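Local coordinates for protein glutathionyl-hydroquinone reductase PcpF (Sphingobium chlorophenolicum, PDB 4FQU) that catalyses the glutathione-dependent reduction of glutathionyl-hydroquinones to hydroquinones, including chlorinated ones formed during pentachlorophenol breakdown, at residues 174-179 with 204-209; 228-232 with 262-267; 44-50 with 71-77; 142-146 with 157-161. All coordinates share one frame; numbering follows the deposited sequence.

Contact 1 (174-179 with 204-209); sequences RVYETL and DTLDWL
Thr178 and Thr205 face each other where segments 174-179 and 204-209, on helices 165-180 and 192-212, run roughly antiparallel (144°) in the all-helical C-terminal domain of the glutathione transferase fold. The close-fitting part lies on the inner side. There Leu179 and Leu206 are roughly perpendicular, CD2 to CD2 at 3.8 Å, and Val175 CG2 lies 3.9 Å from Leu209 CD1. Leu231 of helix 226-245 backs Leu179, continuing this apolar layer. The outer side is looser and polar. Arg174 reaches over it with its chain extended as far as NE, which makes a weak, bent bond of 2.8 Å to Thr205 OG1. Farther out, its NH1 lies over one face of the Trp208 indole, off-centre and 3.4 Å above the plane, with guanidinium and ring 25° apart. An alanine at Arg174 would probably cost that indole face its guanidinium and Thr205 OG1 its weak donor. Between the two sides runs a relay of hydroxyls: Thr205 OG1 donates to Thr178 OG1 at 2.6 Å, and Thr178 OG1 passes its own hydrogen to Arg174 O at 2.9 Å, meeting that oxygen from above the carbonyl plane.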
# COMPACT_ATOMS: atom_id res chain seq x y z
N ARG A 174 2.48 -2.31 -25.64
CA ARG A 174 3.28 -2.20 -24.44
C ARG A 174 2.43 -1.78 -23.26
O ARG A 174 2.52 -2.36 -22.19
CB ARG A 174 4.40 -1.20 -24.60
CG ARG A 174 5.17 -0.93 -23.31
CD ARG A 174 6.46 -0.18 -23.61
NE ARG A 174 7.51 -0.34 -22.62
CZ ARG A 174 8.70 0.25 -22.72
NH1 ARG A 174 8.95 1.04 -23.75
NH2 ARG A 174 9.63 0.10 -21.79
N VAL A 175 1.59 -0.78 -23.44
CA VAL A 175 0.77 -0.32 -22.35
C VAL A 175 -0.12 -1.41 -21.83
O VAL A 175 -0.33 -1.51 -20.64
CB VAL A 175 -0.06 0.86 -22.77
CG1 VAL A 175 -1.40 0.85 -22.06
CG2 VAL A 175 0.70 2.11 -22.47
N TYR A 176 -0.66 -2.23 -22.72
CA TYR A 176 -1.58 -3.28 -22.29
C TYR A 176 -0.86 -4.27 -21.42
O TYR A 176 -1.19 -4.49 -20.26
CB TYR A 176 -2.17 -4.06 -23.48
CG TYR A 176 -2.85 -5.32 -23.01
CD1 TYR A 176 -3.83 -5.26 -22.02
CD2 TYR A 176 -2.50 -6.55 -23.50
CE1 TYR A 176 -4.45 -6.41 -21.53
CE2 TYR A 176 -3.12 -7.70 -23.02
CZ TYR A 176 -4.09 -7.63 -22.02
OH TYR A 176 -4.73 -8.74 -21.52
N GLU A 177 0.17 -4.83 -22.03
CA GLU A 177 0.94 -5.92 -21.50
C GLU A 177 1.67 -5.56 -20.15
O GLU A 177 1.67 -6.36 -19.20
CB GLU A 177 1.84 -6.41 -22.65
CG GLU A 177 2.99 -7.42 -22.34
CD GLU A 177 4.30 -7.16 -23.17
OE1 GLU A 177 4.32 -6.23 -24.04
OE2 GLU A 177 5.33 -7.87 -22.93
N THR A 178 2.21 -4.36 -20.02
CA THR A 178 3.12 -4.07 -18.91
C THR A 178 2.52 -3.18 -17.85
O THR A 178 3.10 -3.07 -16.76
CB THR A 178 4.43 -3.40 -19.39
OG1 THR A 178 4.18 -2.07 -19.85
CG2 THR A 178 5.03 -4.15 -20.54
N LEU A 179 1.38 -2.55 -18.18
CA LEU A 179 0.73 -1.52 -17.34
C LEU A 179 -0.74 -1.79 -17.05
O LEU A 179 -1.13 -1.93 -15.90
CB LEU A 179 0.80 -0.14 -17.99
CG LEU A 179 0.43 1.03 -17.11
CD1 LEU A 179 1.28 1.03 -15.93
CD2 LEU A 179 0.71 2.27 -17.88
N ASP A 204 9.37 0.70 -15.89
CA ASP A 204 10.10 0.96 -17.13
C ASP A 204 9.18 1.57 -18.19
O ASP A 204 9.58 2.42 -18.99
CB ASP A 204 10.67 -0.35 -17.68
CG ASP A 204 11.89 -0.84 -16.92
OD1 ASP A 204 12.60 -0.01 -16.29
OD2 ASP A 204 12.14 -2.06 -16.99
N THR A 205 7.94 1.11 -18.20
CA THR A 205 6.96 1.63 -19.12
C THR A 205 6.48 3.02 -18.73
O THR A 205 6.21 3.84 -19.59
CB THR A 205 5.77 0.70 -19.33
OG1 THR A 205 6.12 -0.36 -20.22
CG2 THR A 205 4.67 1.45 -20.00
N LEU A 206 6.34 3.30 -17.44
CA LEU A 206 6.01 4.67 -17.09
C LEU A 206 7.19 5.59 -17.45
O LEU A 206 6.99 6.67 -18.02
CB LEU A 206 5.62 4.83 -15.61
CG LEU A 206 4.45 3.97 -15.13
CD1 LEU A 206 4.30 4.12 -13.64
CD2 LEU A 206 3.17 4.34 -15.85
N ASP A 207 8.42 5.14 -17.16
CA ASP A 207 9.62 5.93 -17.38
C ASP A 207 9.67 6.27 -18.86
O ASP A 207 10.06 7.37 -19.24
CB ASP A 207 10.88 5.16 -16.93
CG ASP A 207 11.11 5.18 -15.40
OD1 ASP A 207 10.53 6.08 -14.74
OD2 ASP A 207 11.87 4.32 -14.86
N TRP A 208 9.26 5.33 -19.69
CA TRP A 208 9.20 5.56 -21.14
C TRP A 208 8.09 6.54 -21.62
O TRP A 208 8.32 7.45 -22.45
CB TRP A 208 9.02 4.25 -21.89
CG TRP A 208 9.01 4.48 -23.36
CD1 TRP A 208 10.07 4.80 -24.13
CD2 TRP A 208 7.87 4.48 -24.21
NE1 TRP A 208 9.68 4.98 -25.43
CE2 TRP A 208 8.33 4.78 -25.51
CE3 TRP A 208 6.52 4.25 -24.01
CZ2 TRP A 208 7.50 4.86 -26.58
CZ3 TRP A 208 5.69 4.32 -25.07
CH2 TRP A 208 6.18 4.63 -26.35
N LEU A 209 6.88 6.32 -21.11
CA LEU A 209 5.76 7.17 -21.40
C LEU A 209 6.05 8.62 -21.00
O LEU A 209 5.71 9.54 -21.73
CB LEU A 209 4.54 6.61 -20.70
CG LEU A 209 3.95 5.47 -21.51
CD1 LEU A 209 3.01 4.71 -20.69
CD2 LEU A 209 3.24 5.97 -22.76

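Contact 2 (228-232 with 262-267); sequences DIRLF and LVGKLA
Phe232 and Leu266 lie antiparallel, each side chain flanking the base of the other. Phe232 CD1 comes to 3.7 Å from Leu266 CB, while Leu266 CD1 reaches back to Phe232 CB at 3.8 Å. A trans first torsion (chi1 174°) carries the phenylalanine out to the opposing helix and brings one edge of its ring against the backbone: CE1 lies 3.6 Å from Val263 O, close to the ring plane. Farther along the same rim, CZ approaches Ala267 CB at 4.2 Å. Segments 228-232 and 262-267, on helices 226-245 and 257-268 of the helical C-terminal domain of the glutathione transferase fold, cross at -100°. The other half of the buried patch is built by Leu262, whose two methyls part company. CD2 meets Leu231 CD2 at 3.9 Å, the side chains set at a slant, whereas CD1 approaches Asp228 OD2 at 3.8 Å with the side chains about perpendicular. The buried carboxylate is satisfied elsewhere. Asp228 OD1 accepts from Thr225 N, as in the capping box that opens this helix in glutathione transferases, and Asp228 OD2 accepts from Leu219 N.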
# COMPACT_ATOMS: atom_id res chain seq x y z
N ASP A 228 -4.37 7.11 -25.49
CA ASP A 228 -4.58 7.76 -24.19
C ASP A 228 -5.80 7.18 -23.52
O ASP A 228 -5.83 7.00 -22.30
CB ASP A 228 -4.75 9.28 -24.33
CG ASP A 228 -3.90 9.87 -25.44
OD1 ASP A 228 -4.34 9.86 -26.62
OD2 ASP A 228 -2.78 10.33 -25.13
N ILE A 229 -6.82 6.87 -24.31
CA ILE A 229 -8.06 6.41 -23.74
C ILE A 229 -7.89 5.07 -23.03
O ILE A 229 -8.69 4.71 -22.18
CB ILE A 229 -9.12 6.34 -24.81
CG1 ILE A 229 -9.33 7.72 -25.37
CG2 ILE A 229 -10.42 5.85 -24.25
CD1 ILE A 229 -10.63 7.87 -26.02
N ARG A 230 -6.87 4.31 -23.36
CA ARG A 230 -6.67 3.06 -22.65
C ARG A 230 -5.58 3.21 -21.59
O ARG A 230 -5.47 2.41 -20.67
CB ARG A 230 -6.31 1.94 -23.62
CG ARG A 230 -7.37 1.66 -24.66
CD ARG A 230 -6.77 1.09 -25.92
NE ARG A 230 -5.75 0.10 -25.63
CZ ARG A 230 -5.63 -1.05 -26.27
NH1 ARG A 230 -6.49 -1.37 -27.24
NH2 ARG A 230 -4.65 -1.87 -25.92
N LEU A 231 -4.75 4.23 -21.74
CA LEU A 231 -3.79 4.47 -20.69
C LEU A 231 -4.47 5.15 -19.50
O LEU A 231 -4.18 4.82 -18.34
CB LEU A 231 -2.67 5.34 -21.20
CG LEU A 231 -1.79 5.89 -20.09
CD1 LEU A 231 -1.06 4.82 -19.38
CD2 LEU A 231 -0.80 6.78 -20.72
N PHE A 232 -5.38 6.08 -19.78
CA PHE A 232 -5.97 6.88 -18.71
C PHE A 232 -6.67 6.07 -17.62
O PHE A 232 -6.55 6.38 -16.46
CB PHE A 232 -6.88 7.96 -19.26
CG PHE A 232 -7.62 8.70 -18.19
CD1 PHE A 232 -7.04 9.75 -17.54
CD2 PHE A 232 -8.89 8.31 -17.81
CE1 PHE A 232 -7.70 10.38 -16.54
CE2 PHE A 232 -9.56 8.95 -16.83
CZ PHE A 232 -8.96 9.99 -16.18
N LEU A 262 -1.16 14.73 -18.31
CA LEU A 262 -2.13 14.02 -19.16
C LEU A 262 -3.36 13.59 -18.35
O LEU A 262 -4.49 13.73 -18.80
CB LEU A 262 -1.50 12.79 -19.82
CG LEU A 262 -2.46 11.85 -20.61
CD1 LEU A 262 -2.78 12.44 -21.91
CD2 LEU A 262 -1.84 10.54 -20.87
N VAL A 263 -3.14 13.08 -17.16
CA VAL A 263 -4.25 12.68 -16.32
C VAL A 263 -5.16 13.82 -15.93
O VAL A 263 -6.37 13.66 -15.89
CB VAL A 263 -3.74 12.04 -15.07
CG1 VAL A 263 -4.76 12.22 -13.92
CG2 VAL A 263 -3.36 10.60 -15.38
N GLY A 264 -4.57 14.97 -15.61
CA GLY A 264 -5.34 16.15 -15.24
C GLY A 264 -6.15 16.62 -16.44
O GLY A 264 -7.33 16.85 -16.34
N LYS A 265 -5.51 16.74 -17.59
CA LYS A 265 -6.16 17.11 -18.82
C LYS A 265 -7.45 16.33 -19.02
O LYS A 265 -8.52 16.89 -19.26
CB LYS A 265 -5.20 16.81 -19.95
CG LYS A 265 -5.40 17.54 -21.24
CD LYS A 265 -4.09 17.45 -22.02
CE LYS A 265 -4.22 17.84 -23.50
NZ LYS A 265 -4.85 19.18 -23.80
N LEU A 266 -7.34 15.02 -18.89
CA LEU A 266 -8.44 14.13 -19.19
C LEU A 266 -9.47 14.05 -18.06
O LEU A 266 -10.63 13.78 -18.29
CB LEU A 266 -7.91 12.74 -19.53
CG LEU A 266 -7.72 12.45 -21.02
CD1 LEU A 266 -6.95 11.14 -21.26
CD2 LEU A 266 -9.08 12.42 -21.63
N ALA A 267 -9.03 14.24 -16.83
CA ALA A 267 -9.97 14.10 -15.73
C ALA A 267 -10.76 15.39 -15.62
O ALA A 267 -11.66 15.51 -14.79
CB ALA A 267 -9.24 13.80 -14.48

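Contact 3 (44-50 with 71-77); sequences RYHLYAG and MISVSMV
His46 lays its imidazole across the neighbouring strand and joins two serines, Ser73 and Ser75, one at each ring nitrogen. Its CG points opposite the backbone N (chi1 -173°), which turns the ring over the strand with both hydroxyls at its edge. ND1 is hydrogen-bonded to Ser73 OG at 2.9 Å, and NE2 donates to Ser75 OG, also at 2.9 Å and only 3° out of the ring plane. Below this clamp, strands 45-49 and 73-76 pair in parallel, part of the beta-alpha-beta unit of the thioredoxin-like domain. Leu47 N donates to Ser73 O at 2.8 Å, and Leu47 O receives Ser75 N at 3.0 Å; Ala49 repeats the pattern with Ser75 O and Val77 N. The sheet face bearing Leu47 and Val74 is apolar, Leu47 CB lying 4.2 Å from Val74 CG2 beneath helix 54-65, near whose start sits Cys53, by similarity the nucleophile. A leucine in place of His46 would probably leave Ser73 OG with a weak bond to Lys128 and Ser75 OG without its donor. Ser75 OG also bonds Pro96 O, a pure acceptor, which is consistent with a set direction from His46 NE2 through Ser75 OG to Pro96 O.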
# COMPACT_ATOMS: atom_id res chain seq x y z
N ARG A 44 -30.52 0.44 -30.23
CA ARG A 44 -30.39 -1.00 -30.47
C ARG A 44 -29.48 -1.68 -29.45
O ARG A 44 -29.79 -2.77 -28.97
CB ARG A 44 -29.95 -1.31 -31.90
CG ARG A 44 -29.41 -2.73 -32.10
CD ARG A 44 -30.34 -3.73 -32.85
NE ARG A 44 -29.87 -4.07 -34.21
CZ ARG A 44 -29.43 -5.26 -34.62
NH1 ARG A 44 -29.39 -6.31 -33.80
NH2 ARG A 44 -29.05 -5.40 -35.89
N TYR A 45 -28.38 -1.02 -29.08
CA TYR A 45 -27.38 -1.67 -28.21
C TYR A 45 -27.35 -1.16 -26.77
O TYR A 45 -27.66 0.00 -26.53
CB TYR A 45 -25.99 -1.58 -28.84
CG TYR A 45 -25.96 -2.24 -30.19
CD1 TYR A 45 -25.96 -3.61 -30.28
CD2 TYR A 45 -26.00 -1.51 -31.36
CE1 TYR A 45 -25.97 -4.25 -31.49
CE2 TYR A 45 -26.02 -2.13 -32.59
CZ TYR A 45 -26.00 -3.52 -32.64
OH TYR A 45 -26.00 -4.21 -33.83
N HIS A 46 -26.98 -2.04 -25.83
CA HIS A 46 -27.02 -1.79 -24.38
C HIS A 46 -25.66 -2.12 -23.77
O HIS A 46 -25.12 -3.22 -24.04
CB HIS A 46 -28.07 -2.68 -23.74
CG HIS A 46 -28.32 -2.39 -22.30
ND1 HIS A 46 -29.07 -1.32 -21.87
CD2 HIS A 46 -27.94 -3.05 -21.18
CE1 HIS A 46 -29.14 -1.32 -20.55
NE2 HIS A 46 -28.46 -2.36 -20.11
N LEU A 47 -25.10 -1.19 -22.99
CA LEU A 47 -23.78 -1.36 -22.36
C LEU A 47 -23.91 -1.80 -20.92
O LEU A 47 -24.59 -1.16 -20.12
CB LEU A 47 -23.06 -0.04 -22.32
CG LEU A 47 -21.53 0.02 -22.25
CD1 LEU A 47 -21.07 0.88 -21.13
CD2 LEU A 47 -20.91 -1.34 -22.15
N TYR A 48 -23.27 -2.91 -20.57
CA TYR A 48 -23.15 -3.30 -19.18
C TYR A 48 -21.78 -2.86 -18.69
O TYR A 48 -20.80 -3.07 -19.40
CB TYR A 48 -23.25 -4.81 -19.08
CG TYR A 48 -24.64 -5.31 -19.16
CD1 TYR A 48 -25.09 -5.98 -20.31
CD2 TYR A 48 -25.53 -5.16 -18.09
CE1 TYR A 48 -26.40 -6.47 -20.39
CE2 TYR A 48 -26.85 -5.66 -18.17
CZ TYR A 48 -27.26 -6.31 -19.33
OH TYR A 48 -28.53 -6.79 -19.44
N ALA A 49 -21.67 -2.22 -17.53
CA ALA A 49 -20.36 -1.73 -17.12
C ALA A 49 -20.35 -1.34 -15.64
O ALA A 49 -21.22 -1.72 -14.88
CB ALA A 49 -19.93 -0.56 -17.98
N GLY A 50 -19.34 -0.59 -15.22
CA GLY A 50 -19.26 -0.22 -13.83
C GLY A 50 -18.17 0.79 -13.60
O GLY A 50 -17.45 1.19 -14.50
N MET A 71 -27.96 7.04 -27.17
CA MET A 71 -28.10 6.06 -28.25
C MET A 71 -27.76 4.66 -27.79
O MET A 71 -28.10 3.67 -28.45
CB MET A 71 -27.13 6.40 -29.37
CG MET A 71 -27.36 7.72 -29.98
SD MET A 71 -26.52 7.65 -31.51
CE MET A 71 -26.34 9.39 -31.71
N ILE A 72 -27.03 4.59 -26.70
CA ILE A 72 -26.58 3.35 -26.10
C ILE A 72 -26.84 3.37 -24.57
O ILE A 72 -26.12 3.99 -23.81
CB ILE A 72 -25.10 3.16 -26.36
CG1 ILE A 72 -24.86 2.80 -27.81
CG2 ILE A 72 -24.51 2.06 -25.50
CD1 ILE A 72 -23.38 2.76 -28.13
N SER A 73 -27.88 2.69 -24.13
CA SER A 73 -28.23 2.68 -22.72
C SER A 73 -27.26 1.88 -21.89
O SER A 73 -26.42 1.19 -22.43
CB SER A 73 -29.62 2.09 -22.52
OG SER A 73 -29.88 1.01 -23.41
N VAL A 74 -27.45 1.93 -20.58
CA VAL A 74 -26.49 1.39 -19.65
C VAL A 74 -27.12 0.75 -18.42
O VAL A 74 -28.17 1.17 -17.91
CB VAL A 74 -25.62 2.49 -19.12
CG1 VAL A 74 -24.66 1.96 -18.15
CG2 VAL A 74 -24.87 3.11 -20.24
N SER A 75 -26.45 -0.29 -17.94
CA SER A 75 -26.69 -0.77 -16.61
C SER A 75 -25.31 -0.80 -15.96
O SER A 75 -24.28 -1.02 -16.64
CB SER A 75 -27.28 -2.15 -16.64
OG SER A 75 -28.58 -2.16 -17.18
N MET A 76 -25.30 -0.54 -14.65
CA MET A 76 -24.06 -0.40 -13.86
C MET A 76 -24.07 -1.27 -12.59
O MET A 76 -24.96 -1.13 -11.76
CB MET A 76 -23.82 1.08 -13.53
CG MET A 76 -23.67 1.92 -14.74
SD MET A 76 -21.99 2.26 -15.25
CE MET A 76 -22.10 1.29 -16.68
N VAL A 77 -23.07 -2.14 -12.44
CA VAL A 77 -22.96 -3.11 -11.34
C VAL A 77 -22.40 -2.59 -10.03
O VAL A 77 -21.77 -1.53 -9.96
CB VAL A 77 -22.04 -4.25 -11.73
CG1 VAL A 77 -22.48 -4.87 -13.03
CG2 VAL A 77 -20.65 -3.75 -11.84

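Contact 4 (142-146 with 157-161); sequences IRILN and GDYYP
Gly157 meets Asn146 within the loop that links the thioredoxin-like domain to the helical domain, between helix 138-146 and helix 165-180. The glycine touches by its backbone; its carbonyl oxygen is taken by Lys66 NZ. Asp158 follows with an Asx turn: its OD1 accepts from Tyr160 N at 3.3 Å, the hydrogen arriving from above the carboxylate plane, and its carboxylate lies nearly coplanar with the Asn146 amide. At Tyr159 the backbone is gripped. Its N donates to Asn146 OD1 at 2.7 Å in an almost straight bond (173°), and the same oxygen stands at the edge of the Tyr159 ring, 3.6 Å from CD2. The ring itself packs on Met62 and Leu65 of helix 54-65. Next, Tyr160 sends its side chain to the helix, swung away from its own backbone N (chi1 -164°), and offers a ring face to Arg143 in a cation-pi contact. Both groups have second partners that would steady them: Tyr160 OH bonds Asp169, and Arg143 NH1 makes a salt bridge to Glu226. The guanidinium is tilted 34° to the ring, and Arg143 CZ sits 3.7 Å from the Tyr160 ring centroid.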
# COMPACT_ATOMS: atom_id res chain seq x y z
N ILE A 142 -14.66 -0.14 -27.86
CA ILE A 142 -13.99 1.11 -28.18
C ILE A 142 -14.00 1.43 -29.71
O ILE A 142 -14.39 2.54 -30.12
CB ILE A 142 -12.56 1.00 -27.69
CG1 ILE A 142 -12.33 1.73 -26.43
CG2 ILE A 142 -11.57 1.69 -28.56
CD1 ILE A 142 -10.82 2.06 -26.44
N ARG A 143 -13.58 0.47 -30.55
CA ARG A 143 -13.48 0.71 -32.00
C ARG A 143 -14.82 0.71 -32.68
O ARG A 143 -15.08 1.53 -33.56
CB ARG A 143 -12.59 -0.33 -32.67
CG ARG A 143 -11.13 0.10 -32.78
CD ARG A 143 -10.52 -0.55 -34.00
NE ARG A 143 -9.14 -0.97 -33.83
CZ ARG A 143 -8.39 -0.72 -32.76
NH1 ARG A 143 -8.88 -0.02 -31.75
NH2 ARG A 143 -7.15 -1.17 -32.73
N ILE A 144 -15.66 -0.24 -32.27
CA ILE A 144 -17.02 -0.29 -32.70
C ILE A 144 -17.66 1.05 -32.45
O ILE A 144 -18.41 1.51 -33.25
CB ILE A 144 -17.79 -1.30 -31.94
CG1 ILE A 144 -17.27 -2.66 -32.27
CG2 ILE A 144 -19.26 -1.20 -32.28
CD1 ILE A 144 -18.15 -3.72 -31.70
N LEU A 145 -17.37 1.70 -31.32
CA LEU A 145 -18.11 2.89 -31.01
C LEU A 145 -17.48 4.06 -31.64
O LEU A 145 -18.09 5.10 -31.68
CB LEU A 145 -18.13 3.16 -29.52
CG LEU A 145 -18.89 2.34 -28.50
CD1 LEU A 145 -19.45 3.31 -27.51
CD2 LEU A 145 -19.97 1.50 -29.14
N ASN A 146 -16.24 3.92 -32.09
CA ASN A 146 -15.52 5.07 -32.65
C ASN A 146 -15.82 5.37 -34.13
O ASN A 146 -15.98 6.53 -34.49
CB ASN A 146 -14.01 4.96 -32.38
CG ASN A 146 -13.14 5.56 -33.51
OD1 ASN A 146 -12.75 6.72 -33.45
ND2 ASN A 146 -12.80 4.73 -34.51
N GLY A 157 -15.18 12.39 -34.43
CA GLY A 157 -14.03 12.03 -33.61
C GLY A 157 -13.49 10.71 -34.17
O GLY A 157 -14.27 9.76 -34.26
N ASP A 158 -12.22 10.66 -34.62
CA ASP A 158 -11.59 9.42 -35.09
C ASP A 158 -10.40 9.14 -34.21
O ASP A 158 -9.35 9.79 -34.34
CB ASP A 158 -11.16 9.51 -36.55
CG ASP A 158 -10.51 8.20 -37.09
OD1 ASP A 158 -10.64 7.13 -36.45
OD2 ASP A 158 -9.87 8.25 -38.19
N TYR A 159 -10.57 8.22 -33.26
CA TYR A 159 -9.55 8.02 -32.23
C TYR A 159 -8.63 6.87 -32.62
O TYR A 159 -7.81 6.42 -31.80
CB TYR A 159 -10.20 7.79 -30.88
CG TYR A 159 -11.00 8.95 -30.44
CD1 TYR A 159 -10.42 9.99 -29.73
CD2 TYR A 159 -12.34 9.03 -30.75
CE1 TYR A 159 -11.16 11.07 -29.32
CE2 TYR A 159 -13.09 10.12 -30.36
CZ TYR A 159 -12.50 11.13 -29.65
OH TYR A 159 -13.26 12.19 -29.29
N TYR A 160 -8.76 6.43 -33.87
CA TYR A 160 -7.90 5.43 -34.44
C TYR A 160 -7.58 5.83 -35.88
O TYR A 160 -7.89 5.11 -36.83
CB TYR A 160 -8.58 4.07 -34.38
CG TYR A 160 -7.64 2.92 -34.59
CD1 TYR A 160 -6.35 2.96 -34.05
CD2 TYR A 160 -8.01 1.81 -35.31
CE1 TYR A 160 -5.47 1.92 -34.24
CE2 TYR A 160 -7.13 0.76 -35.49
CZ TYR A 160 -5.87 0.82 -34.97
OH TYR A 160 -4.99 -0.23 -35.15
N PRO A 161 -6.95 6.99 -36.05
CA PRO A 161 -6.61 7.64 -37.32
C PRO A 161 -5.78 6.73 -38.20
O PRO A 161 -4.68 6.41 -37.77
CB PRO A 161 -5.71 8.81 -36.89
CG PRO A 161 -6.10 9.09 -35.55
CD PRO A 161 -6.43 7.76 -34.91

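From the N terminus the contacts come in series, none nested and none crossing. Contact 3 closes first, pairing the two strands that helix 54-65 connects in the thioredoxin-like domain. Contact 4 closes a ten-residue loop where the chain leaves that domain, and it touches contact 3 through Leu145 and Ile72. Contact 1 then brackets 24 mostly helical residues, and contact 2 another 29, both within the helical domain; they meet where Leu179 packs on Leu231. Contact 2 also reaches contact 4, Arg230 against Ile142, so touching neighbours run 3-4-2-1 across the domain boundary. Contacts 1 and 3, with centres about 30 Å apart, lie on opposite sides of the chain's centre.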